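Local structure of glutathione S-transferase enzyme with thioredoxin-like domain (Xenorhabdus nematophila, 4L8E) at residues N146-P150 with E151-Y155; N172-L175 with E176-P179; K214-L217 with E218-Q222; Q221-P224 with A225-A228. The protein binds glutathione and, as a member of the glutathione S-transferase family, probably conjugates it to electrophilic substrates. One frame throughout, in Å; residues are numbered along the deposited sequence.

Contact 1: N146-P150 with E151-Y155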
# COMPACT_ATOMS: atom_id res chain seq x y z
N ASN A 146 -3.61 -21.60 -0.42
CA ASN A 146 -2.82 -22.82 -0.58
C ASN A 146 -2.82 -23.68 0.69
O ASN A 146 -2.27 -24.78 0.68
CB ASN A 146 -1.39 -22.49 -1.06
CG ASN A 146 -1.33 -22.27 -2.57
OD1 ASN A 146 -2.08 -22.89 -3.33
ND2 ASN A 146 -0.44 -21.39 -3.01
N ARG A 147 -3.46 -23.19 1.75
CA ARG A 147 -3.62 -23.95 2.99
C ARG A 147 -4.84 -24.85 2.93
O ARG A 147 -5.10 -25.64 3.85
CB ARG A 147 -3.73 -23.00 4.20
CG ARG A 147 -2.55 -22.06 4.34
CD ARG A 147 -2.81 -20.96 5.37
NE ARG A 147 -2.83 -21.49 6.73
CZ ARG A 147 -1.80 -21.48 7.58
NH1 ARG A 147 -0.63 -20.93 7.25
NH2 ARG A 147 -1.97 -21.99 8.77
N TYR A 148 -5.58 -24.77 1.82
CA TYR A 148 -6.78 -25.57 1.65
C TYR A 148 -6.58 -26.60 0.54
O TYR A 148 -5.76 -26.42 -0.37
CB TYR A 148 -7.99 -24.73 1.24
CG TYR A 148 -8.39 -23.51 2.05
CD1 TYR A 148 -9.68 -23.40 2.54
CD2 TYR A 148 -7.51 -22.48 2.32
CE1 TYR A 148 -10.09 -22.28 3.27
CE2 TYR A 148 -7.91 -21.35 3.05
CZ TYR A 148 -9.22 -21.27 3.51
OH TYR A 148 -9.66 -20.16 4.22
N ALA A 149 -7.38 -27.66 0.59
CA ALA A 149 -7.52 -28.55 -0.54
C ALA A 149 -8.14 -27.71 -1.67
O ALA A 149 -9.14 -27.01 -1.46
CB ALA A 149 -8.41 -29.70 -0.18
N PRO A 150 -7.53 -27.75 -2.86
CA PRO A 150 -7.98 -26.88 -3.96
C PRO A 150 -9.46 -27.07 -4.33
O PRO A 150 -10.10 -26.10 -4.75
CB PRO A 150 -7.11 -27.32 -5.14
CG PRO A 150 -5.91 -27.94 -4.52
CD PRO A 150 -6.38 -28.57 -3.25
N GLU A 151 -9.98 -28.28 -4.16
CA GLU A 151 -11.36 -28.60 -4.56
C GLU A 151 -12.36 -27.91 -3.64
O GLU A 151 -13.55 -27.83 -3.95
CB GLU A 151 -11.64 -30.12 -4.51
CG GLU A 151 -10.46 -31.04 -4.72
CD GLU A 151 -9.75 -31.41 -3.42
OE1 GLU A 151 -8.64 -30.88 -3.21
OE2 GLU A 151 -10.31 -32.21 -2.60
N VAL A 152 -11.87 -27.47 -2.49
CA VAL A 152 -12.70 -26.90 -1.45
C VAL A 152 -12.91 -25.40 -1.66
O VAL A 152 -13.90 -24.83 -1.20
CB VAL A 152 -12.04 -27.17 -0.07
CG1 VAL A 152 -12.74 -26.42 1.03
CG2 VAL A 152 -12.00 -28.68 0.20
N VAL A 153 -11.98 -24.77 -2.37
CA VAL A 153 -12.02 -23.31 -2.62
C VAL A 153 -11.67 -22.99 -4.08
O VAL A 153 -10.80 -22.18 -4.35
CB VAL A 153 -11.05 -22.54 -1.70
CG1 VAL A 153 -11.59 -22.47 -0.28
CG2 VAL A 153 -9.65 -23.17 -1.71
N PRO A 154 -12.39 -23.61 -5.02
CA PRO A 154 -12.02 -23.52 -6.43
C PRO A 154 -12.06 -22.10 -6.97
O PRO A 154 -11.15 -21.72 -7.72
CB PRO A 154 -13.08 -24.39 -7.12
CG PRO A 154 -14.24 -24.40 -6.18
CD PRO A 154 -13.64 -24.36 -4.81
N TYR A 155 -13.04 -21.30 -6.57
CA TYR A 155 -13.10 -19.92 -7.07
C TYR A 155 -11.96 -19.07 -6.54
O TYR A 155 -11.33 -18.30 -7.29
CB TYR A 155 -14.44 -19.28 -6.74
CG TYR A 155 -15.58 -19.73 -7.64
CD1 TYR A 155 -15.61 -19.35 -8.98
CD2 TYR A 155 -16.61 -20.52 -7.15
CE1 TYR A 155 -16.66 -19.75 -9.81
CE2 TYR A 155 -17.65 -20.92 -7.97
CZ TYR A 155 -17.66 -20.53 -9.30
OH TYR A 155 -18.68 -20.94 -10.13
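Tyr148 and Val153 make the main apolar contact, their side chains crossing at about a right angle. CG1 of Val153 approaches the ring obliquely, 3.5 Å from Tyr148 CD1, while its other methyl, CG2, lies 3.7 Å from Tyr148 CB. A smaller apolar touch joins Ala149 CB to Val152 CG2 at 3.8 Å. Glu151 folds back at chi2 (90°) over the preceding residues, which brings OE1 to 3.2 Å from Pro150 CD and beside the methyl of Ala149.

The hydrogen bonds here are made by the backbone. Val152 N donates to Ala149 O at 3.0 Å, and a weak bond follows one residue on, from Val153 N to Pro150 O at 3.3 Å. The Tyr148 hydroxyl is hydrogen-bonded to His144 NE2, and the tyrosine ring meets Tyr155 of the second subunit edge-to-face. A MES molecule, probably from the crystallisation liquor, lies about 3 Å from the Tyr148 side chain.

With helical angles at Pro150, Glu151 and Val152, the backbone forms two overlapping type I turns, which lead from the loop after helix 118-145 to Val153 at the N-cap of helix 154-175.

Contact 2: N172-L175 with E176-P179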
# COMPACT_ATOMS: atom_id res chain seq x y z
N ASN A 172 7.71 -8.42 -14.46
CA ASN A 172 8.66 -8.83 -15.49
C ASN A 172 8.76 -7.77 -16.58
O ASN A 172 9.83 -7.48 -17.10
CB ASN A 172 8.21 -10.15 -16.11
CG ASN A 172 9.26 -10.76 -16.98
OD1 ASN A 172 10.23 -11.35 -16.49
ND2 ASN A 172 9.07 -10.66 -18.31
N THR A 173 7.61 -7.23 -16.96
CA THR A 173 7.56 -6.21 -18.01
C THR A 173 8.41 -5.00 -17.60
O THR A 173 9.15 -4.46 -18.42
CB THR A 173 6.11 -5.85 -18.35
OG1 THR A 173 5.51 -6.98 -19.00
CG2 THR A 173 6.03 -4.65 -19.26
N GLN A 174 8.31 -4.56 -16.35
CA GLN A 174 9.13 -3.43 -15.92
C GLN A 174 10.61 -3.79 -15.88
O GLN A 174 11.46 -2.97 -16.26
CB GLN A 174 8.65 -2.90 -14.57
CG GLN A 174 9.40 -1.66 -14.09
CD GLN A 174 9.36 -0.51 -15.08
OE1 GLN A 174 8.29 -0.13 -15.53
NE2 GLN A 174 10.52 0.06 -15.42
N LEU A 175 10.93 -4.99 -15.42
CA LEU A 175 12.34 -5.37 -15.24
C LEU A 175 13.01 -5.68 -16.59
O LEU A 175 14.25 -5.81 -16.68
CB LEU A 175 12.45 -6.55 -14.25
CG LEU A 175 12.09 -6.20 -12.80
CD1 LEU A 175 12.02 -7.47 -11.97
CD2 LEU A 175 13.11 -5.24 -12.21
N GLU A 176 12.21 -5.82 -17.66
CA GLU A 176 12.75 -5.84 -19.02
C GLU A 176 13.24 -4.48 -19.45
O GLU A 176 14.05 -4.37 -20.38
CB GLU A 176 11.68 -6.30 -20.01
CG GLU A 176 11.38 -7.78 -19.94
CD GLU A 176 10.24 -8.18 -20.87
OE1 GLU A 176 10.08 -9.39 -21.12
OE2 GLU A 176 9.50 -7.28 -21.34
N LYS A 177 12.74 -3.43 -18.82
CA LYS A 177 13.00 -2.07 -19.28
C LYS A 177 14.11 -1.42 -18.49
O LYS A 177 14.89 -0.66 -19.04
CB LYS A 177 11.75 -1.21 -19.13
CG LYS A 177 10.60 -1.66 -19.97
CD LYS A 177 9.41 -0.73 -19.81
CE LYS A 177 8.21 -1.27 -20.55
NZ LYS A 177 7.23 -0.19 -20.75
N THR A 178 14.14 -1.71 -17.20
CA THR A 178 15.10 -1.10 -16.27
C THR A 178 15.74 -2.18 -15.41
O THR A 178 15.10 -3.16 -15.06
CB THR A 178 14.40 -0.06 -15.34
OG1 THR A 178 13.29 -0.65 -14.64
CG2 THR A 178 13.88 1.14 -16.12
N PRO A 179 17.00 -1.98 -15.00
CA PRO A 179 17.68 -3.04 -14.25
C PRO A 179 17.09 -3.31 -12.87
O PRO A 179 17.09 -4.46 -12.43
CB PRO A 179 19.13 -2.53 -14.15
CG PRO A 179 19.10 -1.11 -14.52
CD PRO A 179 17.93 -0.93 -15.44
O HOH W 1 8.96 -4.60 -21.18
O HOH W 2 15.88 -6.17 -14.56
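The C-terminal end of helix 154-175 is closed where Lys177 and Thr178 turn back onto the carbonyl of Gln174. Gln174 O accepts from both: Lys177 N reaches it at 2.9 Å from well above the carbonyl plane, and Thr178 N arrives at 3.1 Å nearly along the C=O axis. Two residues earlier, Asn172 O accepts from Glu176 N at 3.0 Å.

One side-chain bond follows the same i to i+4 spacing. Gln174 NE2 donates to Thr178 OG1 at 3.0 Å, with an almost straight N-H...O angle of 164° and the hydroxyl oxygen lying in the amide plane. A bend at chi2 (57°) curls the glutamine chain round to make this bond, which fixes the rotation of the amide about its chain. Thr178 OG1 is also hydrogen-bonded to Tyr180 O. Asn172 ND2 and Glu176 OE1 stand 3.2 Å apart, their amide and carboxylate planes turned 67° against each other, and a water bridges the other carboxylate oxygen to the helix end, donating to Glu176 OE2 at 2.7 Å and to Thr173 O at 2.8 Å.

The oxygen of the asparagine amide faces the neighbouring helix: Asn172 OD1 accepts from Val213 N at the start of helix 211-221, against whose Ala212 the side chains of Leu175 and Glu176 also pack.

Contact 3: K214-L217 with E218-Q222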
# COMPACT_ATOMS: atom_id res chain seq x y z
N LYS A 214 13.40 -13.64 -12.85
CA LYS A 214 14.39 -14.65 -12.46
C LYS A 214 15.79 -14.04 -12.36
O LYS A 214 16.51 -14.26 -11.38
CB LYS A 214 14.38 -15.83 -13.44
CG LYS A 214 15.32 -16.94 -13.02
CD LYS A 214 15.29 -18.13 -13.96
CE LYS A 214 16.28 -19.21 -13.51
NZ LYS A 214 16.06 -20.45 -14.28
N LYS A 215 16.21 -13.29 -13.38
CA LYS A 215 17.55 -12.68 -13.32
C LYS A 215 17.68 -11.67 -12.20
O LYS A 215 18.72 -11.59 -11.54
CB LYS A 215 17.95 -12.06 -14.67
CG LYS A 215 18.13 -13.07 -15.79
CD LYS A 215 18.84 -12.43 -16.97
CE LYS A 215 18.99 -13.40 -18.15
NZ LYS A 215 17.68 -13.86 -18.72
N TRP A 216 16.62 -10.88 -11.96
CA TRP A 216 16.62 -9.88 -10.90
C TRP A 216 16.68 -10.56 -9.52
O TRP A 216 17.41 -10.11 -8.64
CB TRP A 216 15.41 -8.97 -11.11
CG TRP A 216 15.03 -8.02 -10.04
CD1 TRP A 216 15.42 -6.71 -9.93
CD2 TRP A 216 14.13 -8.27 -8.96
NE1 TRP A 216 14.82 -6.14 -8.84
CE2 TRP A 216 14.02 -7.08 -8.22
CE3 TRP A 216 13.40 -9.39 -8.54
CZ2 TRP A 216 13.24 -6.98 -7.08
CZ3 TRP A 216 12.62 -9.28 -7.40
CH2 TRP A 216 12.54 -8.09 -6.69
N LEU A 217 15.96 -11.66 -9.34
CA LEU A 217 16.02 -12.41 -8.08
C LEU A 217 17.45 -12.89 -7.83
O LEU A 217 18.00 -12.72 -6.74
CB LEU A 217 15.09 -13.61 -8.12
CG LEU A 217 13.62 -13.37 -7.78
CD1 LEU A 217 12.80 -14.64 -8.10
CD2 LEU A 217 13.41 -12.94 -6.33
N GLU A 218 18.05 -13.49 -8.86
CA GLU A 218 19.41 -14.00 -8.80
C GLU A 218 20.40 -12.89 -8.44
O GLU A 218 21.34 -13.10 -7.68
CB GLU A 218 19.76 -14.67 -10.13
CG GLU A 218 19.13 -16.06 -10.28
CD GLU A 218 19.10 -16.64 -11.71
OE1 GLU A 218 19.47 -15.96 -12.70
OE2 GLU A 218 18.67 -17.80 -11.83
N LYS A 219 20.19 -11.71 -9.00
CA LYS A 219 21.06 -10.56 -8.76
C LYS A 219 20.97 -10.10 -7.29
O LYS A 219 21.99 -9.82 -6.64
CB LYS A 219 20.59 -9.42 -9.68
CG LYS A 219 21.35 -8.13 -9.65
CD LYS A 219 21.05 -7.30 -10.91
CE LYS A 219 19.62 -6.78 -10.97
NZ LYS A 219 19.39 -6.06 -12.27
N ILE A 220 19.75 -9.99 -6.78
CA ILE A 220 19.56 -9.48 -5.43
C ILE A 220 20.03 -10.52 -4.39
O ILE A 220 20.53 -10.18 -3.30
CB ILE A 220 18.10 -9.08 -5.22
CG1 ILE A 220 17.80 -7.85 -6.08
CG2 ILE A 220 17.82 -8.77 -3.75
CD1 ILE A 220 16.36 -7.59 -6.23
N GLN A 221 19.89 -11.79 -4.74
CA GLN A 221 20.36 -12.88 -3.89
C GLN A 221 21.87 -12.81 -3.67
O GLN A 221 22.38 -13.27 -2.65
CB GLN A 221 19.99 -14.22 -4.52
CG GLN A 221 20.13 -15.42 -3.61
CD GLN A 221 19.78 -16.72 -4.32
OE1 GLN A 221 19.95 -16.85 -5.54
NE2 GLN A 221 19.28 -17.69 -3.56
N GLN A 222 22.59 -12.23 -4.62
CA GLN A 222 24.06 -12.12 -4.51
C GLN A 222 24.54 -10.99 -3.57
O GLN A 222 25.72 -10.96 -3.15
CB GLN A 222 24.68 -11.95 -5.89
CG GLN A 222 24.67 -13.22 -6.77
CD GLN A 222 25.48 -14.38 -6.18
OE1 GLN A 222 24.91 -15.42 -5.81
NE2 GLN A 222 26.80 -14.21 -6.08
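Glu218 lies over the preceding turn of helix 211-221, in the all-helical C-terminal part of the glutathione S-transferase fold, and its side chain covers the carbonyl of Lys214. Its CB sits 3.5 Å from Lys214 O and equally near Lys215 O. CG comes to 3.4 Å from Lys214 O, having been turned back toward the start of the helix by a chi1 of -76°, which leaves it beside the backbone N. CD continues alongside and meets Lys214 CG at 4.0 Å. At the carboxylate the two oxygens part company: OE1 lies near Lys215 CA, whereas OE2 touches the lysine methylene chain, 3.2 Å from Lys214 CE. The charged ends do not close a salt bridge, since Lys214 NZ and Glu218 OE2 remain 4.5 Å apart; the ammonium is instead paired with Glu208. The attraction that remains is probably a weaker electrostatic one.

The buried side of the helix is apolar. Ile220 reaches back to lay CD1 over one face of the Trp216 indole, a CH-pi contact over the five-membered ring, displaced toward the rim; its closest modelled approach is too short to be reliable. The indole nitrogen is satisfied by Asp190 OD1 of helix 188-197, and Leu217 and Ile220 pack on Tyr194 of that same helix.

Regular i to i+4 backbone bonds run beneath these side chains, among them Gln221 N to Leu217 O at 2.9 Å.

Contact 4: Q221-P224 with A225-A228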
# COMPACT_ATOMS: atom_id res chain seq x y z
N GLN A 221 19.89 -11.79 -4.74
CA GLN A 221 20.36 -12.88 -3.89
C GLN A 221 21.87 -12.81 -3.67
O GLN A 221 22.38 -13.27 -2.65
CB GLN A 221 19.99 -14.22 -4.52
CG GLN A 221 20.13 -15.42 -3.61
CD GLN A 221 19.78 -16.72 -4.32
OE1 GLN A 221 19.95 -16.85 -5.54
NE2 GLN A 221 19.28 -17.69 -3.56
N GLN A 222 22.59 -12.23 -4.62
CA GLN A 222 24.06 -12.12 -4.51
C GLN A 222 24.54 -10.99 -3.57
O GLN A 222 25.72 -10.96 -3.15
CB GLN A 222 24.68 -11.95 -5.89
CG GLN A 222 24.67 -13.22 -6.77
CD GLN A 222 25.48 -14.38 -6.18
OE1 GLN A 222 24.91 -15.42 -5.81
NE2 GLN A 222 26.80 -14.21 -6.08
N ARG A 223 23.66 -10.06 -3.24
CA ARG A 223 24.01 -8.97 -2.33
C ARG A 223 24.33 -9.49 -0.93
O ARG A 223 23.53 -10.22 -0.34
CB ARG A 223 22.86 -7.96 -2.25
CG ARG A 223 22.50 -7.35 -3.60
CD ARG A 223 21.41 -6.25 -3.44
NE ARG A 223 21.92 -5.10 -2.70
CZ ARG A 223 22.60 -4.08 -3.24
NH1 ARG A 223 22.84 -4.02 -4.54
NH2 ARG A 223 23.02 -3.10 -2.46
N PRO A 224 25.51 -9.12 -0.39
CA PRO A 224 25.80 -9.60 0.96
C PRO A 224 24.72 -9.25 1.98
O PRO A 224 24.52 -10.08 2.87
CB PRO A 224 27.14 -8.92 1.29
CG PRO A 224 27.80 -8.78 -0.02
CD PRO A 224 26.68 -8.45 -0.98
N ALA A 225 24.05 -8.10 1.90
CA ALA A 225 23.03 -7.78 2.90
C ALA A 225 21.84 -8.73 2.79
O ALA A 225 21.16 -9.03 3.79
CB ALA A 225 22.57 -6.34 2.76
N THR A 226 21.56 -9.21 1.57
CA THR A 226 20.49 -10.19 1.40
C THR A 226 20.83 -11.47 2.14
O THR A 226 20.03 -12.01 2.93
CB THR A 226 20.22 -10.47 -0.08
OG1 THR A 226 19.97 -9.22 -0.74
CG2 THR A 226 19.00 -11.39 -0.25
N GLN A 227 22.05 -11.94 1.96
CA GLN A 227 22.47 -13.15 2.64
C GLN A 227 22.43 -12.94 4.15
O GLN A 227 22.06 -13.84 4.90
CB GLN A 227 23.85 -13.57 2.15
CG GLN A 227 23.79 -13.97 0.67
CD GLN A 227 25.12 -14.33 0.07
OE1 GLN A 227 26.13 -14.45 0.78
NE2 GLN A 227 25.14 -14.50 -1.24
N ALA A 228 22.81 -11.75 4.60
CA ALA A 228 22.87 -11.47 6.03
C ALA A 228 21.45 -11.49 6.64
O ALA A 228 21.22 -12.12 7.68
CB ALA A 228 23.50 -10.12 6.27
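Arg223 O is gripped by two amides of the helix that starts beyond it. Gln227 N gives the straighter bond, 3.2 Å with an N-H...O angle of 163°, while Thr226 N is closer at 2.9 Å but strongly bent, at 123°, and therefore weak. Arg223 is the N-cap residue of helix 224-230: its extended backbone sets its carbonyl in the path of these first N-H groups. Pro224 follows as the first helical residue, a place that suits proline, since the first N-H groups of a helix have no partner in a preceding turn of that helix. The regular pattern then continues from Ala228 N to Pro224 O at 3.0 Å.

Thr226 tucks its side chain against the cap. CB is 3.3 Å from Arg223 O, and OG1 lies alongside Arg223 CB at 3.5 Å. A chi1 of -54° places that hydroxyl beside its own backbone N, facing the preceding chain, where it is hydrogen-bonded to Ile220 O. The methyl CG2 meets Gln221 CA at 4.2 Å. Gln227, extended beyond CG, stretches across the turn, and its NE2 makes a weak bond to Gln221 O at 3.3 Å.

Arg223 sends its own guanidinium elsewhere, NE forming a salt bridge with Glu48 of helix 37-49. Carbonyls at the end of one helix thus receive side-chain groups from the next, so the sharp connection is held by bonds from Thr226 and, weakly, Gln227 to the end of helix 211-221, and the arginine ties it to the thioredoxin-like part.

How the contacts relate
Contacts 2, 3 and 4 form a chain of neighbours. Contact 2 meets contact 3 through a probable hydrogen bond from Lys219 NZ to Pro179 O at 2.8 Å and through packing of Leu175 CD2 on Trp216 CD1 at 3.6 Å. Contact 3 passes directly into contact 4, sharing Gln221 and Gln222, and Ile220 O lies 2.8 Å from Thr226 OG1. Contact 1 stands apart at the other end of helix 154-175, its centre about 33 Å from that of contact 2. The glutathione nearest to each lies about 8 Å from the side chain of Tyr148, about 10 Å from that of Leu217 and about 11 Å from that of Thr226, so none of the three touches it.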